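PDB 6UH2: short chain dehydrogenase from Leptospira borgpetersenii serovar Hardjo-bovis, which binds NAD+ and probably acts as an oxidoreductase on CH-OH groups, as a member of the short-chain dehydrogenase/reductase family. Local coordinates for residues B[94-99]-B[127-132]; B[120-125]-B[178-183]; B[145-150]-B[196-201]. One frame throughout, in Å; residues are numbered along the deposited sequence.

All three contacts lie in the NAD-binding Rossmann fold, their centres about 9 to 10 Å apart. Interaction 1 sets helix 111-139 on strand 93-96; interaction 2 joins the same helix, earlier along its length, to helix 171-191; interaction 3 pairs strand 144-148 with strand 197-203. Strands 93-96 and 144-148 are neighbours in the parallel sheet, so interactions 1 and 3 share that sheet, and N96 and N147 are hydrogen-bonded between them. Along the chain, interactions 1 and 2 alternate their segments, as do 2 and 3, whereas 1 closes before 3 opens. Each touches NAD, which places the cofactor along one end of this interlocked sheet and helix layer.

Interaction 1. Residues B[94-99]-B[127-132]; sequences LINCAG and LLSQYT. With NAD (nicotinamide-adenine-dinucleotide), chain D.
L94 on strand 93-96 pushes its branched end against one turn of helix 111-139, between L128, S129 and T132. Its CB carries CG anti to the backbone N (chi1 166°), and from CG the CD2 methyl makes the contact. That methyl lies 3.6 Å from L128 O and 3.7 Å from T132 OG1, and also packs on the CA of S129 and the CB of L128. T132 OG1 itself donates to L128 O at 2.7 Å, which satisfies the hydroxyl beside the leucine methyl within its own helix; T132 N shares that acceptor.

Two residues on, N96 sends its amide to the same helix. OD1 rests 3.4 Å from L128 CB, while ND2 gives S129 OG a weak, bent hydrogen bond of 3.3 Å, with an angle of 128° at the hydrogen. The stronger partners lie elsewhere: ND2 also bonds N147 OD1 on the neighbouring strand, and S129 OG bonds T125 O. Strand and helix run nearly antiparallel (166°), as befits consecutive elements of a Rossmann fold. Beyond the strand the chain passes NAD, where the ribose O3D donates to C97 O at 3.0 Å and the CB of A98 lies 3.7 Å from N3A of the adenine.

With one weak bond between the segments, helix and strand adhere chiefly through L94; the hydroxyls of S129 and T132 are held within the helix, and N96 ND2 chiefly by the adjoining strand.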
loop_
_atom_site.group_PDB
_atom_site.type_symbol
_atom_site.label_atom_id
_atom_site.label_comp_id
_atom_site.label_asym_id
_atom_site.label_seq_id
_atom_site.Cartn_x
_atom_site.Cartn_y
_atom_site.Cartn_z
ATOM N N LEU B 94 12.575 -7.232 8.890
ATOM C CA LEU B 94 12.537 -8.645 8.509
ATOM C C LEU B 94 11.599 -8.802 7.320
ATOM O O LEU B 94 10.426 -8.429 7.408
ATOM C CB LEU B 94 12.053 -9.532 9.663
ATOM C CG LEU B 94 11.661 -10.965 9.252
ATOM C CD1 LEU B 94 12.898 -11.747 8.779
ATOM C CD2 LEU B 94 10.956 -11.744 10.370
ATOM N N ILE B 95 12.101 -9.361 6.221
ATOM C CA ILE B 95 11.284 -9.619 5.038
ATOM C C ILE B 95 11.213 -11.126 4.832
ATOM O O ILE B 95 12.209 -11.762 4.465
ATOM C CB ILE B 95 11.829 -8.915 3.787
ATOM C CG1 ILE B 95 11.978 -7.411 4.045
ATOM C CG2 ILE B 95 10.905 -9.169 2.583
ATOM C CD1 ILE B 95 12.310 -6.614 2.816
ATOM N N ASN B 96 10.026 -11.699 5.056
ATOM C CA ASN B 96 9.802 -13.135 4.871
ATOM C C ASN B 96 9.429 -13.381 3.411
ATOM O O ASN B 96 8.269 -13.583 3.044
ATOM C CB ASN B 96 8.720 -13.627 5.827
ATOM C CG ASN B 96 9.217 -13.744 7.255
ATOM O OD1 ASN B 96 10.195 -14.439 7.519
ATOM N ND2 ASN B 96 8.551 -13.048 8.184
ATOM N N CYS B 97 10.433 -13.357 2.559
ATOM C CA CYS B 97 10.173 -13.466 1.134
ATOM C C CYS B 97 10.231 -14.900 0.633
ATOM O O CYS B 97 9.672 -15.193 -0.427
ATOM C CB CYS B 97 11.165 -12.581 0.353
ATOM S SG CYS B 97 10.709 -12.323 -1.389
ATOM N N ALA B 98 10.856 -15.807 1.379
ATOM C CA ALA B 98 10.951 -17.186 0.922
ATOM C C ALA B 98 9.565 -17.806 0.785
ATOM O O ALA B 98 8.697 -17.625 1.647
ATOM C CB ALA B 98 11.799 -18.000 1.895
ATOM N N GLY B 99 9.369 -18.535 -0.313
ATOM C CA GLY B 99 8.119 -19.226 -0.580
ATOM C C GLY B 99 8.308 -20.210 -1.707
ATOM O O GLY B 99 9.136 -20.002 -2.599
ATOM N N LEU B 127 8.809 -19.106 12.168
ATOM C CA LEU B 127 10.064 -19.264 12.897
ATOM C C LEU B 127 10.896 -17.986 12.850
ATOM O O LEU B 127 11.404 -17.522 13.882
ATOM C CB LEU B 127 10.837 -20.447 12.313
ATOM C CG LEU B 127 11.999 -21.042 13.092
ATOM C CD1 LEU B 127 11.488 -21.688 14.359
ATOM C CD2 LEU B 127 12.716 -22.063 12.221
ATOM N N LEU B 128 11.051 -17.405 11.658
ATOM C CA LEU B 128 11.822 -16.170 11.546
ATOM C C LEU B 128 11.126 -15.033 12.279
ATOM O O LEU B 128 11.786 -14.196 12.903
ATOM C CB LEU B 128 12.056 -15.805 10.073
ATOM C CG LEU B 128 13.288 -16.420 9.386
ATOM C CD1 LEU B 128 14.573 -15.759 9.877
ATOM C CD2 LEU B 128 13.356 -17.929 9.627
ATOM N N SER B 129 9.792 -14.985 12.215
ATOM C CA SER B 129 9.067 -13.960 12.962
ATOM C C SER B 129 9.245 -14.156 14.460
ATOM O O SER B 129 9.371 -13.181 15.212
ATOM C CB SER B 129 7.584 -13.972 12.591
ATOM O OG SER B 129 7.404 -13.614 11.227
ATOM N N GLN B 130 9.312 -15.411 14.906
ATOM C CA GLN B 130 9.396 -15.683 16.340
ATOM C C GLN B 130 10.769 -15.310 16.899
ATOM O O GLN B 130 10.865 -14.668 17.956
ATOM C CB GLN B 130 9.082 -17.155 16.622
ATOM C CG GLN B 130 9.124 -17.499 18.121
ATOM C CD GLN B 130 9.017 -18.986 18.397
ATOM O OE1 GLN B 130 9.845 -19.773 17.943
ATOM N NE2 GLN B 130 7.979 -19.381 19.130
ATOM N N TYR B 131 11.847 -15.710 16.217
ATOM C CA TYR B 131 13.176 -15.324 16.677
ATOM C C TYR B 131 13.366 -13.818 16.608
ATOM O O TYR B 131 13.987 -13.223 17.493
ATOM C CB TYR B 131 14.259 -16.045 15.866
ATOM C CG TYR B 131 14.522 -17.398 16.461
ATOM C CD1 TYR B 131 15.445 -17.567 17.489
ATOM C CD2 TYR B 131 13.792 -18.497 16.046
ATOM C CE1 TYR B 131 15.646 -18.812 18.069
ATOM C CE2 TYR B 131 13.985 -19.734 16.618
ATOM C CZ TYR B 131 14.908 -19.894 17.624
ATOM O OH TYR B 131 15.069 -21.152 18.176
ATOM N N THR B 132 12.827 -13.183 15.570
ATOM C CA THR B 132 12.990 -11.741 15.416
ATOM C C THR B 132 12.181 -10.978 16.463
ATOM O O THR B 132 12.689 -10.034 17.083
ATOM C CB THR B 132 12.586 -11.337 13.994
ATOM O OG1 THR B 132 13.442 -12.011 13.064
ATOM C CG2 THR B 132 12.747 -9.870 13.804
HETATM P PA NAD D . 11.670 -17.880 -6.321
HETATM O O1A NAD D . 11.317 -19.379 -6.490
HETATM O O2A NAD D . 12.379 -17.131 -7.450
HETATM O O5B NAD D . 12.514 -17.631 -4.939
HETATM C C5B NAD D . 12.203 -18.253 -3.706
HETATM C C4B NAD D . 13.505 -18.226 -2.952
HETATM O O4B NAD D . 13.182 -18.848 -1.652
HETATM C C3B NAD D . 14.611 -19.071 -3.606
HETATM O O3B NAD D . 15.858 -18.336 -3.643
HETATM C C2B NAD D . 14.758 -20.252 -2.636
HETATM O O2B NAD D . 16.097 -20.765 -2.604
HETATM C C1B NAD D . 14.276 -19.654 -1.294
HETATM N N9A NAD D . 13.957 -20.774 -0.415
HETATM C C8A NAD D . 13.333 -21.979 -0.737
HETATM N N7A NAD D . 13.276 -22.775 0.296
HETATM C C5A NAD D . 13.905 -22.089 1.334
HETATM C C6A NAD D . 14.183 -22.412 2.658
HETATM N N6A NAD D . 13.823 -23.591 3.203
HETATM N N1A NAD D . 14.812 -21.499 3.414
HETATM C C2A NAD D . 15.174 -20.326 2.890
HETATM N N3A NAD D . 14.965 -19.934 1.631
HETATM C C4A NAD D . 14.323 -20.851 0.890
HETATM O O3 NAD D . 10.333 -17.058 -5.921
HETATM P PN NAD D . 9.817 -15.564 -6.238
HETATM O O1N NAD D . 8.903 -15.550 -7.489
HETATM O O2N NAD D . 11.007 -14.618 -6.048
HETATM O O5D NAD D . 8.753 -15.490 -4.940
HETATM C C5D NAD D . 9.147 -14.794 -3.777
HETATM C C4D NAD D . 7.914 -14.714 -2.882
HETATM O O4D NAD D . 6.757 -14.130 -3.603
HETATM C C3D NAD D . 7.442 -16.119 -2.506
HETATM O O3D NAD D . 6.877 -16.124 -1.189
HETATM C C2D NAD D . 6.278 -16.445 -3.491
HETATM O O2D NAD D . 5.323 -17.351 -2.964
HETATM C C1D NAD D . 5.673 -15.020 -3.630
HETATM N N1N NAD D . 4.944 -14.788 -4.928
HETATM C C2N NAD D . 5.560 -14.977 -6.128
HETATM C C3N NAD D . 4.852 -14.753 -7.281
HETATM C C7N NAD D . 5.532 -14.970 -8.590
HETATM O O7N NAD D . 4.851 -14.952 -9.604
HETATM N N7N NAD D . 6.870 -15.165 -8.599
HETATM C C4N NAD D . 3.515 -14.328 -7.187
HETATM C C5N NAD D . 2.925 -14.152 -5.971
HETATM C C6N NAD D . 3.671 -14.386 -4.819
#

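Interaction 2. Residues B[120-125]-B[178-183]. With NAD (nicotinamide-adenine-dinucleotide), chain D.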
loop_
_atom_site.group_PDB
_atom_site.type_symbol
_atom_site.label_atom_id
_atom_site.label_comp_id
_atom_site.label_asym_id
_atom_site.label_seq_id
_atom_site.Cartn_x
_atom_site.Cartn_y
_atom_site.Cartn_z
ATOM N N VAL B 120 8.156 -24.421 4.401
ATOM C CA VAL B 120 8.812 -23.202 3.928
ATOM C C VAL B 120 7.906 -21.996 4.147
ATOM O O VAL B 120 8.326 -20.977 4.712
ATOM C CB VAL B 120 9.229 -23.343 2.450
ATOM C CG1 VAL B 120 9.771 -22.023 1.908
ATOM C CG2 VAL B 120 10.285 -24.433 2.303
ATOM N N ASN B 121 6.638 -22.106 3.731
ATOM C CA ASN B 121 5.752 -20.945 3.729
ATOM C C ASN B 121 5.259 -20.610 5.138
ATOM O O ASN B 121 5.376 -19.462 5.579
ATOM C CB ASN B 121 4.567 -21.179 2.776
ATOM C CG ASN B 121 4.994 -21.299 1.305
ATOM O OD1 ASN B 121 6.190 -21.312 0.973
ATOM N ND2 ASN B 121 4.004 -21.404 0.416
ATOM N N LEU B 122 4.713 -21.592 5.867
ATOM C CA LEU B 122 4.150 -21.308 7.190
ATOM C C LEU B 122 5.195 -21.390 8.303
ATOM O O LEU B 122 5.384 -20.419 9.044
ATOM C CB LEU B 122 2.981 -22.256 7.511
ATOM C CG LEU B 122 1.598 -21.990 6.927
ATOM C CD1 LEU B 122 0.583 -22.960 7.539
ATOM C CD2 LEU B 122 1.151 -20.523 7.128
ATOM N N ASN B 123 5.845 -22.552 8.470
ATOM C CA ASN B 123 6.863 -22.683 9.519
ATOM C C ASN B 123 7.962 -21.638 9.368
ATOM O O ASN B 123 8.418 -21.050 10.359
ATOM C CB ASN B 123 7.494 -24.084 9.513
ATOM C CG ASN B 123 6.535 -25.154 9.981
ATOM O OD1 ASN B 123 5.606 -25.509 9.266
ATOM N ND2 ASN B 123 6.740 -25.655 11.199
ATOM N N GLY B 124 8.421 -21.411 8.141
ATOM C CA GLY B 124 9.518 -20.480 7.942
ATOM C C GLY B 124 9.156 -19.058 8.329
ATOM O O GLY B 124 9.941 -18.367 8.981
ATOM N N THR B 125 7.970 -18.596 7.923
ATOM C CA THR B 125 7.538 -17.259 8.323
ATOM C C THR B 125 7.318 -17.196 9.829
ATOM O O THR B 125 7.697 -16.214 10.478
ATOM C CB THR B 125 6.268 -16.861 7.554
ATOM O OG1 THR B 125 6.596 -16.677 6.171
ATOM C CG2 THR B 125 5.685 -15.545 8.072
ATOM N N ALA B 178 -2.982 -17.835 2.357
ATOM C CA ALA B 178 -4.037 -17.328 3.238
ATOM C C ALA B 178 -3.588 -17.329 4.692
ATOM O O ALA B 178 -3.907 -16.401 5.454
ATOM C CB ALA B 178 -5.304 -18.172 3.101
ATOM N N GLY B 179 -2.864 -18.375 5.097
ATOM C CA GLY B 179 -2.380 -18.451 6.470
ATOM C C GLY B 179 -1.378 -17.358 6.802
ATOM O O GLY B 179 -1.351 -16.857 7.930
ATOM N N ILE B 180 -0.526 -16.995 5.837
ATOM C CA ILE B 180 0.461 -15.933 6.049
ATOM C C ILE B 180 -0.224 -14.579 6.127
ATOM O O ILE B 180 0.148 -13.718 6.939
ATOM C CB ILE B 180 1.521 -15.965 4.927
ATOM C CG1 ILE B 180 2.463 -17.155 5.117
ATOM C CG2 ILE B 180 2.335 -14.645 4.866
ATOM C CD1 ILE B 180 3.184 -17.548 3.834
ATOM N N ILE B 181 -1.208 -14.349 5.259
ATOM C CA ILE B 181 -1.972 -13.107 5.333
ATOM C C ILE B 181 -2.630 -12.969 6.704
ATOM O O ILE B 181 -2.633 -11.884 7.300
ATOM C CB ILE B 181 -2.992 -13.053 4.183
ATOM C CG1 ILE B 181 -2.255 -12.888 2.846
ATOM C CG2 ILE B 181 -3.982 -11.916 4.385
ATOM C CD1 ILE B 181 -3.150 -13.120 1.625
ATOM N N HIS B 182 -3.174 -14.062 7.241
ATOM C CA HIS B 182 -3.865 -13.932 8.522
ATOM C C HIS B 182 -2.871 -13.892 9.674
ATOM O O HIS B 182 -3.124 -13.225 10.682
ATOM C CB HIS B 182 -4.882 -15.068 8.707
ATOM C CG HIS B 182 -6.006 -14.716 9.631
ATOM N ND1 HIS B 182 -6.757 -13.572 9.480
ATOM C CD2 HIS B 182 -6.502 -15.351 10.723
ATOM C CE1 HIS B 182 -7.663 -13.509 10.442
ATOM N NE2 HIS B 182 -7.535 -14.580 11.206
ATOM N N PHE B 183 -1.731 -14.572 9.528
ATOM C CA PHE B 183 -0.650 -14.451 10.513
ATOM C C PHE B 183 -0.163 -13.011 10.620
ATOM O O PHE B 183 0.179 -12.536 11.709
ATOM C CB PHE B 183 0.511 -15.367 10.121
ATOM C CG PHE B 183 1.699 -15.270 11.038
ATOM C CD1 PHE B 183 1.616 -15.717 12.349
ATOM C CD2 PHE B 183 2.897 -14.737 10.594
ATOM C CE1 PHE B 183 2.711 -15.619 13.214
ATOM C CE2 PHE B 183 3.999 -14.653 11.442
ATOM C CZ PHE B 183 3.910 -15.097 12.747
HETATM P PA NAD D . 11.670 -17.880 -6.321
HETATM O O1A NAD D . 11.317 -19.379 -6.490
HETATM O O2A NAD D . 12.379 -17.131 -7.450
HETATM O O5B NAD D . 12.514 -17.631 -4.939
HETATM C C5B NAD D . 12.203 -18.253 -3.706
HETATM C C4B NAD D . 13.505 -18.226 -2.952
HETATM O O4B NAD D . 13.182 -18.848 -1.652
HETATM C C3B NAD D . 14.611 -19.071 -3.606
HETATM O O3B NAD D . 15.858 -18.336 -3.643
HETATM C C2B NAD D . 14.758 -20.252 -2.636
HETATM O O2B NAD D . 16.097 -20.765 -2.604
HETATM C C1B NAD D . 14.276 -19.654 -1.294
HETATM N N9A NAD D . 13.957 -20.774 -0.415
HETATM C C8A NAD D . 13.333 -21.979 -0.737
HETATM N N7A NAD D . 13.276 -22.775 0.296
HETATM C C5A NAD D . 13.905 -22.089 1.334
HETATM C C6A NAD D . 14.183 -22.412 2.658
HETATM N N6A NAD D . 13.823 -23.591 3.203
HETATM N N1A NAD D . 14.812 -21.499 3.414
HETATM C C2A NAD D . 15.174 -20.326 2.890
HETATM N N3A NAD D . 14.965 -19.934 1.631
HETATM C C4A NAD D . 14.323 -20.851 0.890
HETATM O O3 NAD D . 10.333 -17.058 -5.921
HETATM P PN NAD D . 9.817 -15.564 -6.238
HETATM O O1N NAD D . 8.903 -15.550 -7.489
HETATM O O2N NAD D . 11.007 -14.618 -6.048
HETATM O O5D NAD D . 8.753 -15.490 -4.940
HETATM C C5D NAD D . 9.147 -14.794 -3.777
HETATM C C4D NAD D . 7.914 -14.714 -2.882
HETATM O O4D NAD D . 6.757 -14.130 -3.603
HETATM C C3D NAD D . 7.442 -16.119 -2.506
HETATM O O3D NAD D . 6.877 -16.124 -1.189
HETATM C C2D NAD D . 6.278 -16.445 -3.491
HETATM O O2D NAD D . 5.323 -17.351 -2.964
HETATM C C1D NAD D . 5.673 -15.020 -3.630
HETATM N N1N NAD D . 4.944 -14.788 -4.928
HETATM C C2N NAD D . 5.560 -14.977 -6.128
HETATM C C3N NAD D . 4.852 -14.753 -7.281
HETATM C C7N NAD D . 5.532 -14.970 -8.590
HETATM O O7N NAD D . 4.851 -14.952 -9.604
HETATM N N7N NAD D . 6.870 -15.165 -8.599
HETATM C C4N NAD D . 3.515 -14.328 -7.187
HETATM C C5N NAD D . 2.925 -14.152 -5.971
HETATM C C6N NAD D . 3.671 -14.386 -4.819
#
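I180 aims the end of its side chain at the backbone of helix 111-139, where CD1 lies 3.4 Å from N121 O and 4.0 Å from N121 CB. The reach comes from an extended chain: CG1 stands anti to the carbonyl carbon (chi1 -73°) and CD1 continues outward from it (chi2 159°). From the other helix L122 leans back over I180, its CD2 touching CG1 of I180 at 4.1 Å. The same methyl also rests on the bare backbone of G179, 4.1 Å from its C. One turn further on, T125 and F183 pass one another, their side chains running in opposite senses. CG2 of T125 approaches CD2 of the F183 ring obliquely at 3.8 Å, with CE2 almost as near.

These helices, 111-139 and 171-191, lie side by side on one face of the parallel Rossmann sheet, and run in nearly the same direction, 25° apart over these segments with axes 9.8 Å apart. The sheet beneath takes part through N147 of strand 144-148, which T125, I180 and F183 all touch. Helix 111-139 widens into a pi-type turn at 120-123, at the level where I180 meets it.

The polar end of N121 is tied down beyond the apolar seam: ND2 bonds T176 OG1 and OD1 accepts from I100 N, while the side chain also touches the NAD-binding residues Y173 and K177. At the start of the segment V120 turns to the cofactor instead, its CG2 lying 3.7 Å from N6A of the NAD adenine.

Interaction 3. Residues B[145-150]-B[196-201]; sequences ILNFGS and IRVNCI. With NAD (nicotinamide-adenine-dinucleotide), chain D.
I145 O is gripped by two donors: N199 N at 3.1 Å and a water at 3.0 Å. The water also accepts from N199 ND2, so backbone and side chain of one residue both serve this carbonyl, the second through the water. The bond belongs to the pairing of parallel strands 144-148 and 197-203, adjacent in the Rossmann sheet and joined through helix 171-191 in a beta-alpha-beta crossover. I145 N donates to R197 O, N147 N to N199 O and I201 N to N147 O, all nearly straight. Past the end of strand 144-148 comes the shortest, G149 N to I201 O at 2.8 Å, more bent at 146°.

Side chains sort onto the two faces of the sheet. On one, I145 and V198 stand next to each other with their side chains aligned, CB of I145 being 4.1 Å from CG1 of V198. That methyl also meets ND2 of N147, whose amide is bonded to N96 through OD1 and to T184 through ND2. C200 completes this face; with SG anti to its backbone N (chi1 -169°), the sulfur settles beside the backbone of G149. On the other face CD1 of L146 reaches across to CG1 of I201 at 4.0 Å, beneath V237 and L240 of helix 231-240. F148 lies further along this face, its ring close to I201.

The strand end opens on NAD. F148 O accepts from the NAD-binding K177, and S150 OG, held by Y152 N, stands 3.7 Å from C5N of the nicotinamide ring.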
loop_
_atom_site.group_PDB
_atom_site.type_symbol
_atom_site.label_atom_id
_atom_site.label_comp_id
_atom_site.label_asym_id
_atom_site.label_seq_id
_atom_site.Cartn_x
_atom_site.Cartn_y
_atom_site.Cartn_z
ATOM N N ILE B 145 8.233 -5.997 10.275
ATOM C CA ILE B 145 8.180 -7.268 9.558
ATOM C C ILE B 145 7.338 -7.082 8.302
ATOM O O ILE B 145 6.285 -6.430 8.332
ATOM C CB ILE B 145 7.608 -8.388 10.452
ATOM C CG1 ILE B 145 8.501 -8.595 11.687
ATOM C CG2 ILE B 145 7.425 -9.684 9.671
ATOM C CD1 ILE B 145 7.954 -9.637 12.686
ATOM N N LEU B 146 7.797 -7.659 7.196
ATOM C CA LEU B 146 7.022 -7.658 5.956
ATOM C C LEU B 146 6.953 -9.084 5.442
ATOM O O LEU B 146 7.991 -9.685 5.149
ATOM C CB LEU B 146 7.637 -6.735 4.895
ATOM C CG LEU B 146 6.887 -6.741 3.552
ATOM C CD1 LEU B 146 5.450 -6.208 3.720
ATOM C CD2 LEU B 146 7.652 -5.951 2.470
ATOM N N ASN B 147 5.737 -9.619 5.345
ATOM C CA ASN B 147 5.499 -10.973 4.864
ATOM C C ASN B 147 5.096 -10.944 3.395
ATOM O O ASN B 147 4.765 -9.896 2.832
ATOM C CB ASN B 147 4.419 -11.656 5.716
ATOM C CG ASN B 147 4.846 -11.817 7.153
ATOM O OD1 ASN B 147 6.024 -12.049 7.430
ATOM N ND2 ASN B 147 3.903 -11.678 8.080
ATOM N N PHE B 148 5.127 -12.116 2.766
ATOM C CA PHE B 148 4.774 -12.235 1.356
ATOM C C PHE B 148 3.613 -13.210 1.213
ATOM O O PHE B 148 3.744 -14.400 1.527
ATOM C CB PHE B 148 5.988 -12.635 0.507
ATOM C CG PHE B 148 6.680 -11.448 -0.101
ATOM C CD1 PHE B 148 7.482 -10.628 0.682
ATOM C CD2 PHE B 148 6.467 -11.105 -1.432
ATOM C CE1 PHE B 148 8.092 -9.495 0.131
ATOM C CE2 PHE B 148 7.065 -9.983 -1.980
ATOM C CZ PHE B 148 7.881 -9.174 -1.198
ATOM N N GLY B 149 2.463 -12.679 0.794
ATOM C CA GLY B 149 1.327 -13.497 0.437
ATOM C C GLY B 149 1.356 -13.819 -1.040
ATOM O O GLY B 149 2.417 -14.129 -1.601
ATOM N N SER B 150 0.190 -13.724 -1.675
ATOM C CA SER B 150 -0.011 -13.967 -3.095
ATOM C C SER B 150 -1.453 -13.623 -3.422
ATOM O O SER B 150 -2.339 -13.743 -2.564
ATOM C CB SER B 150 0.268 -15.433 -3.472
ATOM O OG SER B 150 -0.176 -15.682 -4.801
ATOM N N ILE B 196 6.211 -2.767 17.253
ATOM C CA ILE B 196 6.618 -3.530 16.076
ATOM C C ILE B 196 5.441 -3.565 15.112
ATOM O O ILE B 196 4.331 -3.942 15.504
ATOM C CB ILE B 196 7.059 -4.953 16.475
ATOM C CG1 ILE B 196 8.362 -4.901 17.278
ATOM C CG2 ILE B 196 7.205 -5.879 15.254
ATOM C CD1 ILE B 196 8.659 -6.181 18.031
ATOM N N ARG B 197 5.671 -3.173 13.857
ATOM C CA ARG B 197 4.650 -3.242 12.819
ATOM C C ARG B 197 4.835 -4.490 11.962
ATOM O O ARG B 197 5.960 -4.938 11.725
ATOM C CB ARG B 197 4.686 -1.999 11.914
ATOM C CG ARG B 197 4.450 -0.696 12.660
ATOM C CD ARG B 197 4.096 0.444 11.714
ATOM N NE ARG B 197 5.260 1.032 11.036
ATOM C CZ ARG B 197 5.476 0.969 9.724
ATOM N NH1 ARG B 197 4.603 0.337 8.930
ATOM N NH2 ARG B 197 6.550 1.564 9.202
ATOM N N VAL B 198 3.716 -5.025 11.461
ATOM C CA VAL B 198 3.709 -6.250 10.662
ATOM C C VAL B 198 2.715 -6.060 9.524
ATOM O O VAL B 198 1.528 -5.810 9.776
ATOM C CB VAL B 198 3.326 -7.496 11.480
ATOM C CG1 VAL B 198 3.492 -8.768 10.622
ATOM C CG2 VAL B 198 4.137 -7.596 12.807
ATOM N N ASN B 199 3.194 -6.167 8.280
ATOM C CA ASN B 199 2.341 -6.037 7.103
ATOM C C ASN B 199 2.714 -7.119 6.096
ATOM O O ASN B 199 3.658 -7.891 6.294
ATOM C CB ASN B 199 2.445 -4.635 6.468
ATOM C CG ASN B 199 1.952 -3.547 7.396
ATOM O OD1 ASN B 199 0.749 -3.417 7.629
ATOM N ND2 ASN B 199 2.881 -2.750 7.933
ATOM N N CYS B 200 1.936 -7.188 5.018
ATOM C CA CYS B 200 2.087 -8.236 4.022
ATOM C C CYS B 200 1.937 -7.630 2.634
ATOM O O CYS B 200 1.115 -6.730 2.433
ATOM C CB CYS B 200 1.034 -9.342 4.230
ATOM S SG CYS B 200 1.301 -10.831 3.258
ATOM N N ILE B 201 2.714 -8.128 1.673
ATOM C CA ILE B 201 2.517 -7.785 0.268
ATOM C C ILE B 201 2.129 -9.050 -0.476
ATOM O O ILE B 201 2.783 -10.091 -0.323
ATOM C CB ILE B 201 3.761 -7.131 -0.361
ATOM C CG1 ILE B 201 3.840 -5.669 0.073
ATOM C CG2 ILE B 201 3.683 -7.176 -1.894
ATOM C CD1 ILE B 201 5.025 -4.904 -0.518
HETATM P PA NAD D . 11.670 -17.880 -6.321
HETATM O O1A NAD D . 11.317 -19.379 -6.490
HETATM O O2A NAD D . 12.379 -17.131 -7.450
HETATM O O5B NAD D . 12.514 -17.631 -4.939
HETATM C C5B NAD D . 12.203 -18.253 -3.706
HETATM C C4B NAD D . 13.505 -18.226 -2.952
HETATM O O4B NAD D . 13.182 -18.848 -1.652
HETATM C C3B NAD D . 14.611 -19.071 -3.606
HETATM O O3B NAD D . 15.858 -18.336 -3.643
HETATM C C2B NAD D . 14.758 -20.252 -2.636
HETATM O O2B NAD D . 16.097 -20.765 -2.604
HETATM C C1B NAD D . 14.276 -19.654 -1.294
HETATM N N9A NAD D . 13.957 -20.774 -0.415
HETATM C C8A NAD D . 13.333 -21.979 -0.737
HETATM N N7A NAD D . 13.276 -22.775 0.296
HETATM C C5A NAD D . 13.905 -22.089 1.334
HETATM C C6A NAD D . 14.183 -22.412 2.658
HETATM N N6A NAD D . 13.823 -23.591 3.203
HETATM N N1A NAD D . 14.812 -21.499 3.414
HETATM C C2A NAD D . 15.174 -20.326 2.890
HETATM N N3A NAD D . 14.965 -19.934 1.631
HETATM C C4A NAD D . 14.323 -20.851 0.890
HETATM O O3 NAD D . 10.333 -17.058 -5.921
HETATM P PN NAD D . 9.817 -15.564 -6.238
HETATM O O1N NAD D . 8.903 -15.550 -7.489
HETATM O O2N NAD D . 11.007 -14.618 -6.048
HETATM O O5D NAD D . 8.753 -15.490 -4.940
HETATM C C5D NAD D . 9.147 -14.794 -3.777
HETATM C C4D NAD D . 7.914 -14.714 -2.882
HETATM O O4D NAD D . 6.757 -14.130 -3.603
HETATM C C3D NAD D . 7.442 -16.119 -2.506
HETATM O O3D NAD D . 6.877 -16.124 -1.189
HETATM C C2D NAD D . 6.278 -16.445 -3.491
HETATM O O2D NAD D . 5.323 -17.351 -2.964
HETATM C C1D NAD D . 5.673 -15.020 -3.630
HETATM N N1N NAD D . 4.944 -14.788 -4.928
HETATM C C2N NAD D . 5.560 -14.977 -6.128
HETATM C C3N NAD D . 4.852 -14.753 -7.281
HETATM C C7N NAD D . 5.532 -14.970 -8.590
HETATM O O7N NAD D . 4.851 -14.952 -9.604
HETATM N N7N NAD D . 6.870 -15.165 -8.599
HETATM C C4N NAD D . 3.515 -14.328 -7.187
HETATM C C5N NAD D . 2.925 -14.152 -5.971
HETATM C C6N NAD D . 3.671 -14.386 -4.819
HETATM O O HOH W 1 5.454 -3.798 7.142
#